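Local coordinates for Cwp19 (Clostridioides difficile, PDB 5OQ3), which probably hydrolyses cell-wall peptidoglycan, possibly as an amidase, and is represented here by its TIM-barrel glycoside hydrolase domain, at residues K298-Y302 and S303-A307. Residues are numbered along the deposited sequence; the frame is centred on the assembly and turned at random. Where two conformers were deposited one is given.
Sequences KAADY and SKLVA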
loop_
_atom_site.group_PDB
_atom_site.type_symbol
_atom_site.label_atom_id
_atom_site.label_comp_id
_atom_site.label_asym_id
_atom_site.label_seq_id
_atom_site.Cartn_x
_atom_site.Cartn_y
_atom_site.Cartn_z
ATOM N N LYS A 298 -16.576 -19.150 0.701
ATOM C CA LYS A 298 -15.883 -20.439 0.610
ATOM C C LYS A 298 -14.406 -20.332 0.156
ATOM O O LYS A 298 -13.500 -20.908 0.796
ATOM C CB LYS A 298 -16.667 -21.402 -0.288
ATOM C CG LYS A 298 -16.041 -22.787 -0.380
ATOM C CD LYS A 298 -16.904 -23.740 -1.200
ATOM C CE LYS A 298 -16.455 -25.174 -0.988
ATOM N NZ LYS A 298 -14.988 -25.356 -1.159
ATOM N N ALA A 299 -14.169 -19.593 -0.930
ATOM C CA ALA A 299 -12.811 -19.469 -1.510
ATOM C C ALA A 299 -11.853 -18.687 -0.653
ATOM O O ALA A 299 -10.634 -18.873 -0.807
ATOM C CB ALA A 299 -12.856 -18.794 -2.869
ATOM N N ALA A 300 -12.357 -17.765 0.175
ATOM C CA ALA A 300 -11.481 -16.859 0.898
ATOM C C ALA A 300 -12.234 -16.324 2.131
ATOM O O ALA A 300 -12.721 -15.174 2.149
ATOM C CB ALA A 300 -11.014 -15.716 0.008
ATOM N N ASP A 301 -12.405 -17.220 3.106
ATOM C CA ASP A 301 -13.266 -16.972 4.247
ATOM C C ASP A 301 -12.555 -16.050 5.206
ATOM O O ASP A 301 -11.537 -16.401 5.790
ATOM C CB ASP A 301 -13.614 -18.299 4.903
ATOM C CG ASP A 301 -14.663 -18.161 6.034
ATOM O OD1 ASP A 301 -14.856 -17.054 6.581
ATOM O OD2 ASP A 301 -15.339 -19.144 6.326
ATOM N N TYR A 302 -13.094 -14.850 5.341
ATOM C CA TYR A 302 -12.548 -13.895 6.276
ATOM C C TYR A 302 -12.222 -14.498 7.647
ATOM O O TYR A 302 -11.163 -14.228 8.237
ATOM C CB TYR A 302 -13.519 -12.716 6.453
ATOM C CG TYR A 302 -13.008 -11.605 7.354
ATOM C CD1 TYR A 302 -13.174 -11.658 8.760
ATOM C CD2 TYR A 302 -12.360 -10.480 6.825
ATOM C CE1 TYR A 302 -12.725 -10.626 9.577
ATOM C CE2 TYR A 302 -11.895 -9.473 7.644
ATOM C CZ TYR A 302 -12.086 -9.534 9.008
ATOM O OH TYR A 302 -11.632 -8.517 9.779
ATOM N N SER A 303 -13.122 -15.286 8.185
ATOM C CA SER A 303 -12.905 -15.833 9.519
ATOM C C SER A 303 -11.690 -16.793 9.559
ATOM O O SER A 303 -10.967 -16.824 10.563
ATOM C CB SER A 303 -14.183 -16.491 10.042
ATOM O OG SER A 303 -14.418 -17.732 9.426
ATOM N N LYS A 304 -11.458 -17.552 8.501
ATOM C CA LYS A 304 -10.297 -18.449 8.435
ATOM C C LYS A 304 -9.028 -17.641 8.270
ATOM O O LYS A 304 -7.989 -17.938 8.888
ATOM C CB LYS A 304 -10.441 -19.442 7.265
ATOM C CG LYS A 304 -11.579 -20.430 7.492
ATOM C CD LYS A 304 -11.607 -21.506 6.419
ATOM C CE LYS A 304 -12.639 -22.565 6.755
ATOM N NZ LYS A 304 -12.888 -23.413 5.570
ATOM N N LEU A 305 -9.107 -16.586 7.466
ATOM C CA LEU A 305 -7.926 -15.796 7.210
ATOM C C LEU A 305 -7.469 -14.972 8.401
ATOM O O LEU A 305 -6.248 -14.832 8.607
ATOM C CB LEU A 305 -8.135 -14.957 5.950
ATOM C CG LEU A 305 -8.000 -15.790 4.651
ATOM C CD1 LEU A 305 -8.680 -15.089 3.479
ATOM C CD2 LEU A 305 -6.525 -16.115 4.384
ATOM N N VAL A 306 -8.379 -14.405 9.189
ATOM C CA VAL A 306 -7.918 -13.674 10.373
ATOM C C VAL A 306 -7.126 -14.612 11.298
ATOM O O VAL A 306 -6.102 -14.222 11.836
ATOM C CB VAL A 306 -9.038 -12.916 11.125
ATOM C CG1 VAL A 306 -9.543 -11.721 10.348
ATOM C CG2 VAL A 306 -10.163 -13.802 11.568
ATOM N N ALA A 307 -7.599 -15.830 11.462
ATOM C CA ALA A 307 -6.900 -16.823 12.284
ATOM C C ALA A 307 -5.536 -17.199 11.733
ATOM O O ALA A 307 -4.547 -17.307 12.463
ATOM C CB ALA A 307 -7.756 -18.051 12.470
HETATM O O HOH W 1 -14.039 -22.502 3.194
#
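Asp-301 and Ser-303 illustrate how a helix start is N-capped by a side chain. From its CB, which lies 3.9 Å from Lys-304 CG, the aspartate swings CG anti to its own backbone N (chi1 -173°), which brings OD1 to the amide of Ser-303 at the start of the helix. CG itself lies 3.9 Å from Ser-303 N. OD1 accepts the capping bond from Ser-303 N, 3.0 Å away; in the conformer given, the serine being modelled in two, Ser-303 OG donates to it as well, both arriving from one face of the carboxylate, well above its plane. Gly-296 N also donates to OD1, tying the cap to an earlier part of the same loop. OD2, at the other tip, passes 4.1 Å from Lys-304 CG.

The backbone takes over from the cap: Leu-305 N donates to Asp-301 O at 3.0 Å and Val-306 N to Tyr-302 O at 2.9 Å, the first i to i+4 bonds. One turn on, Val-306 CG1 rests over a face of the Tyr-302 ring in a CH-pi contact, 3.9 Å from its centroid. Lys-304 runs extended across Asp-301 to a salt bridge with Asp-261, and a water links its NZ to Lys-298 O.

In the barrel this turn opens helix 302-313, which joins strand 286-287 to strand 319-324; Tyr-302 OH bonds Gln-324 on that strand and Asn-350, while Ser-303 and Val-306 pack on Leu-349 of neighbouring helix 343-350.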